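Local atomic coordinates of putative DNA-binding protein (PDB entry 2HX0), a protein that may bind DNA and holds magnesium ions, and assembles from three copies of one mainly beta chain. Residues Asn14-Arg19 with Glu124-Thr129; Ala47-Cys52 with Leu118-Gly123; Ser55-Ala60 with Ser71-Phe76; Ala60-Gly65 with Gly105-Pro110; Asn82-Leu87 with Phe130-Cys135. The protein carries 2 engineered substitutions. All coordinates share one frame; numbering follows the deposited sequence.

In the fold
Four of the five contacts lie along one antiparallel sheet. Contact 1 joins the start of strand 15-25 to the end of strand 113-124 and the turn after it. Contact 2, between the second and third strands, is fully buried and is mostly apolar packing around a beta bulge. Contacts 1 and 3, on opposite sides of the chain's centre, are only partly buried, so polar side chains and turns weigh more there. Contact 4 shares A60 and strand 59-62 with contact 3, and carries a magnesium ligand. Contact 5 differs in kind: strand 128-134, which also enters contact 1, crosses sheet strand 75-86 without pairing with it and is tied on by a salt bridge to the buried E86. Contacts 2 and 5 meet through backbone bonds.

Contact 1 (Asn14-Arg19 with Glu124-Thr129); sequences NASTAR and ELPALT
The hydroxyl of S16 is both acceptor and donor: it accepts the backbone N-H of A127 (A127 N to S16 OG 3.0 Å) and gives its own proton to a lone pair of T17 O (S16 OG to T17 O 2.7 Å). OG stands opposite the backbone N (chi1 180°), and from there it reaches the type I turn L125-L128. L128 CG rests against S16 CB at 3.9 Å, while P126 CD comes to 3.2 Å from T17 O. Further along, R19 and E124 make an antiparallel hydrogen-bonded pair, R19 N to E124 O 2.9 Å and E124 N to R19 O 2.8 Å. Their side chains run alongside in the same direction, with E124 CG over one face of the guanidinium. A water links the charges, accepting from R19 NH2 and donating to E124 OE2. Y21 takes R19 NE; the backbone N-H groups of R45 and A46, with R148, hold the E124 carboxylate. A15 and S16 continue the sheet into a strand of the second subunit. With so many donors gathered on it, the buried E124 carboxylate is probably kept ionised.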
# COMPACT_ATOMS: atom_id res chain seq x y z
N ASN A 14 -8.00 -6.30 17.50
CA ASN A 14 -8.34 -5.63 16.25
C ASN A 14 -8.56 -4.12 16.26
O ASN A 14 -7.89 -3.42 15.51
CB ASN A 14 -9.51 -6.33 15.53
CG ASN A 14 -10.74 -6.51 16.41
OD1 ASN A 14 -11.34 -5.55 16.89
ND2 ASN A 14 -11.12 -7.77 16.62
N ALA A 15 -9.44 -3.60 17.11
CA ALA A 15 -9.73 -2.16 17.08
C ALA A 15 -8.79 -1.19 17.81
O ALA A 15 -8.45 -1.39 18.98
CB ALA A 15 -11.16 -1.92 17.55
N SER A 16 -8.40 -0.13 17.11
CA SER A 16 -7.53 0.88 17.70
C SER A 16 -7.40 2.14 16.84
O SER A 16 -7.57 2.09 15.62
CB SER A 16 -6.12 0.30 17.91
OG SER A 16 -5.24 1.26 18.47
N THR A 17 -7.12 3.26 17.49
CA THR A 17 -6.88 4.51 16.78
C THR A 17 -5.43 4.31 16.36
O THR A 17 -4.78 3.36 16.78
CB THR A 17 -6.95 5.72 17.72
OG1 THR A 17 -5.99 5.56 18.78
CG2 THR A 17 -8.34 5.84 18.33
N ALA A 18 -4.91 5.19 15.51
CA ALA A 18 -3.53 5.05 15.10
C ALA A 18 -2.77 6.35 15.25
O ALA A 18 -3.33 7.44 15.13
CB ALA A 18 -3.46 4.59 13.65
N ARG A 19 -1.48 6.22 15.54
CA ARG A 19 -0.58 7.35 15.65
C ARG A 19 0.38 7.11 14.49
O ARG A 19 0.85 5.99 14.31
CB ARG A 19 0.18 7.31 16.99
CG ARG A 19 1.03 8.54 17.26
CD ARG A 19 1.58 8.55 18.68
NE ARG A 19 2.52 7.45 18.91
CZ ARG A 19 2.30 6.44 19.74
NH1 ARG A 19 1.16 6.37 20.43
NH2 ARG A 19 3.22 5.50 19.90
N GLU A 124 1.08 3.19 14.11
CA GLU A 124 1.20 2.45 15.37
C GLU A 124 -0.21 2.40 15.96
O GLU A 124 -0.93 3.40 15.95
CB GLU A 124 2.15 3.17 16.34
CG GLU A 124 2.00 2.75 17.82
CD GLU A 124 2.62 1.39 18.15
OE1 GLU A 124 2.86 0.59 17.22
OE2 GLU A 124 2.86 1.12 19.34
N LEU A 125 -0.61 1.24 16.47
CA LEU A 125 -1.94 1.06 17.06
C LEU A 125 -1.78 0.99 18.58
O LEU A 125 -1.56 -0.09 19.13
CB LEU A 125 -2.56 -0.23 16.51
CG LEU A 125 -2.62 -0.26 14.98
CD1 LEU A 125 -2.84 -1.68 14.48
CD2 LEU A 125 -3.72 0.67 14.50
N PRO A 126 -1.91 2.14 19.27
CA PRO A 126 -1.76 2.21 20.72
C PRO A 126 -2.61 1.30 21.60
O PRO A 126 -2.23 1.01 22.73
CB PRO A 126 -2.01 3.70 21.02
CG PRO A 126 -1.63 4.38 19.74
CD PRO A 126 -2.25 3.46 18.72
N ALA A 127 -3.76 0.85 21.10
CA ALA A 127 -4.62 -0.01 21.91
C ALA A 127 -4.30 -1.50 21.75
O ALA A 127 -4.90 -2.34 22.42
CB ALA A 127 -6.08 0.25 21.56
N LEU A 128 -3.36 -1.82 20.87
CA LEU A 128 -3.01 -3.22 20.62
C LEU A 128 -1.53 -3.52 20.78
O LEU A 128 -0.70 -2.62 20.87
CB LEU A 128 -3.43 -3.60 19.19
CG LEU A 128 -4.88 -3.34 18.79
CD1 LEU A 128 -5.03 -3.54 17.29
CD2 LEU A 128 -5.81 -4.28 19.55
N THR A 129 -1.22 -4.81 20.82
CA THR A 129 0.16 -5.26 20.91
C THR A 129 0.30 -6.46 19.98
O THR A 129 -0.51 -7.39 20.04
CB THR A 129 0.54 -5.70 22.34
OG1 THR A 129 0.54 -4.56 23.21
CG2 THR A 129 1.93 -6.33 22.35
O HOH W 1 2.82 2.89 21.29

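Contact 2 (Ala47-Cys52 with Leu118-Gly123); sequences AWIAGC and LELVIG
W48 lies over G123, and this end of the strand pair is packed tightly. The indole CG sits between the backbone N and the carbonyl carbon (chi1 89°), which lays the six-membered ring on the glycine: G123 CA is 3.9 Å from the ring centroid, 24° off the normal, a CH-pi contact over the face. The same two residues exchange both backbone bonds, W48 N to G123 O 2.9 Å and G123 N to W48 O 3.0 Å. In the middle a classic beta bulge sets A50 and G51 against V121. V121 O takes A50 N at 2.9 Å and G51 N only weakly, and V121 N answers to G51 O. On the other face of the sheet the I49 contacts are looser, with I49 CD1 4.3 Å from I122 CG1 and I49 CG2 4.1 Å from L120 CD2; C52 SG, by contrast, comes close, 3.5 Å from L120 CD2. All twelve residues are buried: helix 31-42 packs on L118 and L120, and other subunits on W48, V121 and E119. W48 NE1 bonds A50 O of the second subunit, and E119 turns away to T84, H91 and R132 of the third. Thus the polar groups these two strands cannot satisfy between themselves, an indole N-H and a carboxylate, find partners across subunit interfaces, coupling the strand pair to its neighbours in the trimer.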
# COMPACT_ATOMS: atom_id res chain seq x y z
N ALA A 47 2.79 -1.94 14.96
CA ALA A 47 2.91 -1.04 13.83
C ALA A 47 2.80 -1.71 12.48
O ALA A 47 2.85 -2.94 12.37
CB ALA A 47 4.24 -0.27 13.93
N TRP A 48 2.63 -0.90 11.44
CA TRP A 48 2.54 -1.41 10.08
C TRP A 48 3.01 -0.30 9.15
O TRP A 48 3.02 0.87 9.52
CB TRP A 48 1.10 -1.84 9.75
CG TRP A 48 0.17 -0.78 9.19
CD1 TRP A 48 -0.12 -0.56 7.88
CD2 TRP A 48 -0.61 0.15 9.94
NE1 TRP A 48 -1.04 0.45 7.76
CE2 TRP A 48 -1.36 0.91 9.01
CE3 TRP A 48 -0.76 0.42 11.31
CZ2 TRP A 48 -2.25 1.92 9.40
CZ3 TRP A 48 -1.63 1.43 11.70
CH2 TRP A 48 -2.37 2.16 10.74
N ILE A 49 3.44 -0.67 7.95
CA ILE A 49 3.89 0.33 6.99
C ILE A 49 2.66 0.87 6.28
O ILE A 49 2.00 0.16 5.52
CB ILE A 49 4.83 -0.28 5.93
CG1 ILE A 49 5.94 -1.08 6.62
CG2 ILE A 49 5.41 0.83 5.07
CD1 ILE A 49 6.89 -0.31 7.58
N ALA A 50 2.34 2.14 6.54
CA ALA A 50 1.16 2.76 5.95
C ALA A 50 1.45 3.41 4.60
O ALA A 50 0.53 3.67 3.83
CB ALA A 50 0.58 3.80 6.91
N GLY A 51 2.72 3.67 4.32
CA GLY A 51 3.09 4.28 3.06
C GLY A 51 4.59 4.24 2.88
O GLY A 51 5.33 4.38 3.85
N CYS A 52 5.05 4.02 1.65
CA CYS A 52 6.49 3.97 1.41
C CYS A 52 6.86 4.18 -0.04
O CYS A 52 6.23 3.64 -0.95
CB CYS A 52 7.06 2.62 1.88
SG CYS A 52 8.85 2.42 1.64
N LEU A 118 14.40 6.84 1.18
CA LEU A 118 13.31 5.92 1.47
C LEU A 118 12.39 6.71 2.38
O LEU A 118 12.74 7.03 3.51
CB LEU A 118 13.77 4.63 2.17
CG LEU A 118 12.62 3.62 2.12
CD1 LEU A 118 12.43 3.13 0.69
CD2 LEU A 118 12.90 2.44 3.04
N GLU A 119 11.21 7.06 1.86
CA GLU A 119 10.23 7.84 2.61
C GLU A 119 9.21 6.88 3.17
O GLU A 119 8.65 6.06 2.44
CB GLU A 119 9.56 8.85 1.68
CG GLU A 119 10.52 9.94 1.19
CD GLU A 119 9.92 10.80 0.09
OE1 GLU A 119 8.70 11.06 0.13
OE2 GLU A 119 10.68 11.24 -0.80
N LEU A 120 8.95 6.99 4.47
CA LEU A 120 8.02 6.09 5.13
C LEU A 120 7.02 6.76 6.04
O LEU A 120 7.32 7.74 6.71
CB LEU A 120 8.80 5.09 5.99
CG LEU A 120 9.75 4.07 5.37
CD1 LEU A 120 10.94 3.86 6.29
CD2 LEU A 120 9.00 2.76 5.15
N VAL A 121 5.80 6.22 6.04
CA VAL A 121 4.78 6.67 6.97
C VAL A 121 4.44 5.38 7.71
O VAL A 121 3.97 4.41 7.10
CB VAL A 121 3.52 7.21 6.28
CG1 VAL A 121 2.46 7.52 7.34
CG2 VAL A 121 3.86 8.47 5.52
N ILE A 122 4.74 5.35 9.00
CA ILE A 122 4.49 4.17 9.80
C ILE A 122 3.35 4.40 10.78
O ILE A 122 3.32 5.40 11.49
CB ILE A 122 5.76 3.78 10.59
CG1 ILE A 122 6.88 3.43 9.60
CG2 ILE A 122 5.47 2.62 11.53
CD1 ILE A 122 7.42 4.56 8.78
N GLY A 123 2.41 3.47 10.81
CA GLY A 123 1.29 3.58 11.73
C GLY A 123 1.52 2.71 12.95
O GLY A 123 2.12 1.64 12.85

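Contact 3 (Ser55-Ala60 with Ser71-Phe76); sequences SLTDVA and SLTGTF
D58 and T73 lie side by side and point the same way, and the threonine hydroxyl donates to the carboxylate, T73 OG1 to D58 OD1 2.9 Å, meeting the oxygen on its anti side and 19° out of the carboxylate plane. The other oxygen, OD2, bonds the hydroxyl of T113, so both carboxylate oxygens have a partner. Next to it the backbone is fully matched at V59 and L72: V59 N to L72 O and L72 N to V59 O are each 2.8 Å. This is the hairpin of strands 59-62 and 70-73. Beyond it both chains turn a corner together, at T57-D58 and at G74, and the pairing slips by one residue in a beta bulge, which hands the partnership on to strands 47-56 and 75-86. At the corner T57 O takes G74 N at 2.8 Å and also a CA-H of T73. L56 and F76 resume the ladder, with L56 N to F76 O 2.9 Å and F76 N to L56 O 3.0 Å. Each of these two carbonyls accepts a second donor, L56 O from NE and F76 O from NH2 of R115, whose guanidinium thus spans the pair. On the apolar face V59 CG2 approaches the F76 ring obliquely, 3.6 Å from CD1, an off-centre CH-pi contact. S55 OG, near E77, a magnesium-binding residue, bonds OG1 of T116.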
# COMPACT_ATOMS: atom_id res chain seq x y z
N SER A 55 14.12 4.45 -3.25
CA SER A 55 15.00 3.74 -4.17
C SER A 55 16.02 2.90 -3.41
O SER A 55 16.40 3.23 -2.29
CB SER A 55 15.72 4.75 -5.06
OG SER A 55 16.37 5.74 -4.28
N LEU A 56 16.46 1.82 -4.03
CA LEU A 56 17.44 0.93 -3.41
C LEU A 56 18.57 0.59 -4.38
O LEU A 56 18.41 0.67 -5.59
CB LEU A 56 16.78 -0.37 -2.97
CG LEU A 56 15.63 -0.30 -1.96
CD1 LEU A 56 15.04 -1.68 -1.79
CD2 LEU A 56 16.14 0.23 -0.62
N THR A 57 19.70 0.20 -3.80
CA THR A 57 20.87 -0.21 -4.56
C THR A 57 20.99 -1.71 -4.37
O THR A 57 20.99 -2.48 -5.34
CB THR A 57 22.14 0.49 -4.05
OG1 THR A 57 22.03 1.90 -4.30
CG2 THR A 57 23.37 -0.06 -4.74
N ASP A 58 21.08 -2.15 -3.12
CA ASP A 58 21.15 -3.57 -2.82
C ASP A 58 19.76 -4.01 -2.41
O ASP A 58 19.05 -3.29 -1.71
CB ASP A 58 22.13 -3.84 -1.67
CG ASP A 58 23.54 -3.39 -1.98
OD1 ASP A 58 24.03 -3.72 -3.08
OD2 ASP A 58 24.15 -2.71 -1.13
N VAL A 59 19.36 -5.20 -2.86
CA VAL A 59 18.05 -5.73 -2.53
C VAL A 59 18.18 -7.17 -2.05
O VAL A 59 18.87 -7.98 -2.68
CB VAL A 59 17.10 -5.68 -3.74
CG1 VAL A 59 15.73 -6.21 -3.36
CG2 VAL A 59 16.99 -4.25 -4.26
N ALA A 60 17.51 -7.48 -0.94
CA ALA A 60 17.54 -8.82 -0.37
C ALA A 60 16.10 -9.31 -0.26
O ALA A 60 15.30 -8.75 0.49
CB ALA A 60 18.19 -8.78 1.01
N SER A 71 20.10 -12.16 -3.27
CA SER A 71 20.74 -10.85 -3.15
C SER A 71 20.99 -10.25 -4.53
O SER A 71 21.61 -10.87 -5.38
CB SER A 71 22.06 -10.97 -2.39
OG SER A 71 21.83 -11.44 -1.07
N LEU A 72 20.50 -9.04 -4.73
CA LEU A 72 20.66 -8.36 -6.00
C LEU A 72 21.22 -6.97 -5.77
O LEU A 72 21.06 -6.39 -4.70
CB LEU A 72 19.31 -8.25 -6.71
CG LEU A 72 18.51 -9.55 -6.78
CD1 LEU A 72 17.12 -9.27 -7.33
CD2 LEU A 72 19.24 -10.57 -7.64
N THR A 73 21.91 -6.44 -6.78
CA THR A 73 22.46 -5.10 -6.68
C THR A 73 22.23 -4.40 -8.01
O THR A 73 22.39 -5.00 -9.07
CB THR A 73 23.97 -5.11 -6.37
OG1 THR A 73 24.19 -5.79 -5.13
CG2 THR A 73 24.49 -3.69 -6.26
N GLY A 74 21.84 -3.14 -7.94
CA GLY A 74 21.60 -2.39 -9.15
C GLY A 74 20.92 -1.08 -8.85
O GLY A 74 21.25 -0.40 -7.88
N THR A 75 19.97 -0.72 -9.71
CA THR A 75 19.23 0.52 -9.56
C THR A 75 17.76 0.15 -9.51
O THR A 75 17.17 -0.20 -10.54
CB THR A 75 19.49 1.45 -10.76
OG1 THR A 75 20.90 1.68 -10.89
CG2 THR A 75 18.78 2.77 -10.58
N PHE A 76 17.17 0.22 -8.32
CA PHE A 76 15.77 -0.14 -8.16
C PHE A 76 14.92 0.94 -7.51
O PHE A 76 15.42 1.76 -6.74
CB PHE A 76 15.64 -1.40 -7.30
CG PHE A 76 16.35 -2.60 -7.84
CD1 PHE A 76 17.68 -2.85 -7.51
CD2 PHE A 76 15.68 -3.51 -8.65
CE1 PHE A 76 18.33 -4.00 -7.98
CE2 PHE A 76 16.31 -4.65 -9.12
CZ PHE A 76 17.64 -4.90 -8.79

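Contact 4 (Ala60-Gly65 with Gly105-Pro110); sequences ALRYAG and GGHMMP. With MG (magnesium ion), chain B.
R62 and H107 are a hydrogen-bonded pair of two antiparallel strands, 59-62 and 103-108, neighbours in the large sheet of this PCC-domain protein. Three backbone bonds hold the two chains together: R62 N to H107 O 2.8 Å, H107 N to R62 O 2.9 Å, and, where the second chain leaves its strand, M109 N to A60 O 3.1 Å. Stacking comes next. CG of both R62 and H107 is opposite its own backbone N (chi1 -172° and -176°), which sends both side chains the same way, alongside each other, and the guanidinium lies flat on the imidazole with planes 14° apart and centres 4.0 Å apart. The overlap is offset, R62 NH2 coming to 3.2 Å from H107 CD2. Metal binding uses ND1: H107 ND1 is 2.6 Å from the magnesium ion, which H91, H93 and a water also bind. R62 is thus a second-shell group that covers one face of a first-shell ligand. Apolar packing is lighter. The selenomethionine M109 sets its CB 4.0 Å from A60 CB and bends its chain over R62 CB, while L61 reaches back along G105 and G106. A water closes the far end, accepting from A64 N and donating to G105 O.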
# COMPACT_ATOMS: atom_id res chain seq x y z
N ALA A 60 17.51 -7.48 -0.94
CA ALA A 60 17.54 -8.82 -0.37
C ALA A 60 16.10 -9.31 -0.26
O ALA A 60 15.30 -8.75 0.49
CB ALA A 60 18.19 -8.78 1.01
N LEU A 61 15.78 -10.34 -1.03
CA LEU A 61 14.43 -10.90 -1.03
C LEU A 61 14.43 -12.41 -0.92
O LEU A 61 15.31 -13.09 -1.44
CB LEU A 61 13.71 -10.52 -2.33
CG LEU A 61 13.38 -9.05 -2.56
CD1 LEU A 61 12.84 -8.87 -3.98
CD2 LEU A 61 12.35 -8.59 -1.54
N ARG A 62 13.42 -12.94 -0.23
CA ARG A 62 13.26 -14.38 -0.12
C ARG A 62 12.00 -14.65 -0.92
O ARG A 62 10.91 -14.24 -0.52
CB ARG A 62 13.07 -14.80 1.34
CG ARG A 62 13.09 -16.30 1.56
CD ARG A 62 12.89 -16.65 3.03
NE ARG A 62 11.54 -16.31 3.48
CZ ARG A 62 11.11 -16.45 4.73
NH1 ARG A 62 11.92 -16.93 5.67
NH2 ARG A 62 9.87 -16.12 5.04
N TYR A 63 12.14 -15.31 -2.06
CA TYR A 63 10.98 -15.59 -2.90
C TYR A 63 10.03 -16.63 -2.31
O TYR A 63 10.41 -17.42 -1.45
CB TYR A 63 11.43 -16.01 -4.30
CG TYR A 63 12.26 -14.95 -5.01
CD1 TYR A 63 11.96 -13.59 -4.88
CD2 TYR A 63 13.32 -15.31 -5.83
CE1 TYR A 63 12.70 -12.62 -5.54
CE2 TYR A 63 14.07 -14.34 -6.50
CZ TYR A 63 13.75 -13.00 -6.36
OH TYR A 63 14.48 -12.05 -7.04
N ALA A 64 8.79 -16.62 -2.79
CA ALA A 64 7.74 -17.52 -2.33
C ALA A 64 8.16 -18.97 -2.16
O ALA A 64 8.64 -19.61 -3.10
CB ALA A 64 6.54 -17.43 -3.27
N GLY A 65 7.97 -19.49 -0.95
CA GLY A 65 8.29 -20.87 -0.64
C GLY A 65 9.76 -21.24 -0.59
O GLY A 65 10.09 -22.40 -0.33
N GLY A 105 9.29 -9.28 -6.56
CA GLY A 105 8.70 -9.19 -5.24
C GLY A 105 8.96 -10.40 -4.38
O GLY A 105 9.21 -11.50 -4.89
N GLY A 106 8.92 -10.21 -3.07
CA GLY A 106 9.14 -11.31 -2.16
C GLY A 106 9.16 -10.87 -0.72
O GLY A 106 8.82 -9.72 -0.40
N HIS A 107 9.54 -11.79 0.16
CA HIS A 107 9.64 -11.53 1.59
C HIS A 107 10.92 -10.72 1.77
O HIS A 107 12.00 -11.15 1.35
CB HIS A 107 9.74 -12.88 2.32
CG HIS A 107 9.75 -12.78 3.81
ND1 HIS A 107 8.64 -12.44 4.55
CD2 HIS A 107 10.73 -13.03 4.71
CE1 HIS A 107 8.94 -12.48 5.83
NE2 HIS A 107 10.20 -12.84 5.96
N MSE A 108 10.82 -9.54 2.37
CA MSE A 108 11.99 -8.70 2.56
C MSE A 108 12.93 -9.26 3.63
O MSE A 108 12.49 -9.68 4.70
CB MSE A 108 11.58 -7.27 2.94
CG MSE A 108 12.75 -6.31 3.01
SE MSE A 108 12.16 -4.48 3.14
CE MSE A 108 12.31 -4.23 5.04
N MSE A 109 14.22 -9.26 3.32
CA MSE A 109 15.24 -9.77 4.23
C MSE A 109 16.26 -8.67 4.51
O MSE A 109 16.29 -7.65 3.82
CB MSE A 109 15.98 -10.95 3.60
CG MSE A 109 15.11 -12.15 3.25
SE MSE A 109 14.37 -12.98 4.82
CE MSE A 109 15.98 -13.69 5.59
N PRO A 110 17.09 -8.85 5.54
CA PRO A 110 18.10 -7.83 5.84
C PRO A 110 19.07 -7.74 4.66
O PRO A 110 19.43 -8.75 4.07
CB PRO A 110 18.77 -8.36 7.10
CG PRO A 110 17.67 -9.11 7.78
CD PRO A 110 17.03 -9.85 6.63
MG MG B . 6.27 -13.34 4.26
O HOH W 2 8.27 -14.18 -4.36
O HOH W 3 4.27 -14.85 4.05

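Contact 5 (Asn82-Leu87 with Phe130-Cys135); sequences NGTLEL and FSRQPC
E86 CG and T84 OG1 both stand between the backbone N and the carbonyl carbon (chi1 65° for E86), and R132 folds at chi2 (-69°), which brings a carboxylate, a hydroxyl and a guanidinium together. The arginine grips E86 side-on with two nitrogens: R132 NE to E86 OE2 is 2.9 Å and nearly straight, with the oxygen in the guanidinium plane, while R132 NH2 to E86 OE1 is 3.2 Å and a little tilted from it. The two planar groups are 29° apart, close to coplanar. R132 NH2 also donates to T84 OG1 at 2.8 Å, again near the plane, so three bonds fix the rotation of the guanidinium. F130 is a wall beside this pair. E86 OE1 lies at the ring's edge, 3.5 Å from F130 CB, with carboxylate and ring almost perpendicular; T84 CG2 meets F130 CE2 at 3.9 Å. E119 of the second subunit then completes the network, its OE1 bonding T84 OG1 and its OE2 bridging to R132 NH1. The arginine's positive charge is probably balanced by the two carboxylates. R132 also packs on H91, a magnesium ligand, and its side chain is about 8 Å from the ion. The pattern is that of a bidentate arginine-glutamate salt bridge at a subunit interface, here next to H91 of the histidine metal site.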
# COMPACT_ATOMS: atom_id res chain seq x y z
N ASN A 82 5.20 -3.45 2.34
CA ASN A 82 4.05 -3.67 3.19
C ASN A 82 4.32 -4.66 4.30
O ASN A 82 5.19 -5.52 4.20
CB ASN A 82 2.87 -4.17 2.35
CG ASN A 82 2.24 -3.07 1.53
OD1 ASN A 82 1.67 -2.12 2.07
ND2 ASN A 82 2.34 -3.18 0.21
N GLY A 83 3.55 -4.54 5.37
CA GLY A 83 3.72 -5.47 6.46
C GLY A 83 3.63 -4.84 7.82
O GLY A 83 3.45 -3.63 7.97
N THR A 84 3.77 -5.69 8.82
CA THR A 84 3.68 -5.30 10.21
C THR A 84 5.04 -5.36 10.87
O THR A 84 5.95 -6.03 10.38
CB THR A 84 2.74 -6.26 10.96
OG1 THR A 84 3.17 -7.62 10.72
CG2 THR A 84 1.31 -6.10 10.46
N LEU A 85 5.20 -4.65 11.97
CA LEU A 85 6.45 -4.68 12.69
C LEU A 85 6.21 -4.24 14.12
O LEU A 85 5.27 -3.49 14.40
CB LEU A 85 7.52 -3.81 12.02
CG LEU A 85 7.38 -2.29 11.91
CD1 LEU A 85 8.66 -1.72 11.33
CD2 LEU A 85 6.19 -1.93 11.03
N GLU A 86 7.04 -4.73 15.03
CA GLU A 86 6.91 -4.40 16.43
C GLU A 86 8.24 -4.62 17.14
O GLU A 86 9.23 -5.00 16.51
CB GLU A 86 5.79 -5.23 17.08
CG GLU A 86 6.02 -6.74 17.14
CD GLU A 86 5.73 -7.47 15.84
OE1 GLU A 86 5.04 -6.91 14.96
OE2 GLU A 86 6.18 -8.63 15.72
N LEU A 87 8.28 -4.37 18.45
CA LEU A 87 9.51 -4.50 19.22
C LEU A 87 10.43 -5.68 18.91
O LEU A 87 11.63 -5.48 18.70
CB LEU A 87 9.21 -4.49 20.72
CG LEU A 87 9.02 -3.12 21.38
CD1 LEU A 87 9.02 -3.30 22.89
CD2 LEU A 87 10.13 -2.17 20.97
N PHE A 130 1.29 -6.41 19.11
CA PHE A 130 1.55 -7.51 18.18
C PHE A 130 2.65 -8.39 18.77
O PHE A 130 3.58 -7.90 19.42
CB PHE A 130 2.07 -7.01 16.82
CG PHE A 130 1.06 -6.27 15.99
CD1 PHE A 130 -0.30 -6.31 16.29
CD2 PHE A 130 1.48 -5.55 14.88
CE1 PHE A 130 -1.22 -5.64 15.48
CE2 PHE A 130 0.57 -4.87 14.07
CZ PHE A 130 -0.79 -4.92 14.37
N SER A 131 2.54 -9.69 18.54
CA SER A 131 3.55 -10.64 18.98
C SER A 131 3.54 -11.76 17.96
O SER A 131 2.66 -11.83 17.11
CB SER A 131 3.23 -11.19 20.38
OG SER A 131 2.01 -11.90 20.40
N ARG A 132 4.55 -12.63 18.02
CA ARG A 132 4.63 -13.75 17.10
C ARG A 132 4.54 -15.01 17.95
O ARG A 132 5.44 -15.32 18.72
CB ARG A 132 5.96 -13.71 16.33
CG ARG A 132 6.20 -12.39 15.61
CD ARG A 132 5.25 -12.18 14.44
NE ARG A 132 5.21 -10.77 14.03
CZ ARG A 132 4.61 -10.32 12.92
NH1 ARG A 132 4.00 -11.16 12.09
NH2 ARG A 132 4.61 -9.02 12.66
N GLN A 133 3.42 -15.72 17.81
CA GLN A 133 3.19 -16.94 18.58
C GLN A 133 3.05 -18.12 17.64
O GLN A 133 2.51 -18.00 16.54
CB GLN A 133 1.92 -16.78 19.41
CG GLN A 133 1.85 -15.50 20.22
CD GLN A 133 2.84 -15.47 21.36
OE1 GLN A 133 3.01 -14.44 22.01
NE2 GLN A 133 3.49 -16.60 21.62
N PRO A 134 3.52 -19.30 18.07
CA PRO A 134 3.42 -20.49 17.22
C PRO A 134 1.99 -20.88 16.85
O PRO A 134 1.11 -20.99 17.71
CB PRO A 134 4.13 -21.57 18.04
CG PRO A 134 3.92 -21.12 19.45
CD PRO A 134 4.15 -19.63 19.36
N CYS A 135 1.77 -21.06 15.55
CA CYS A 135 0.47 -21.46 15.03
C CYS A 135 0.55 -22.96 14.75
O CYS A 135 1.40 -23.40 13.98
CB CYS A 135 0.15 -20.71 13.74
SG CYS A 135 -1.37 -21.23 12.91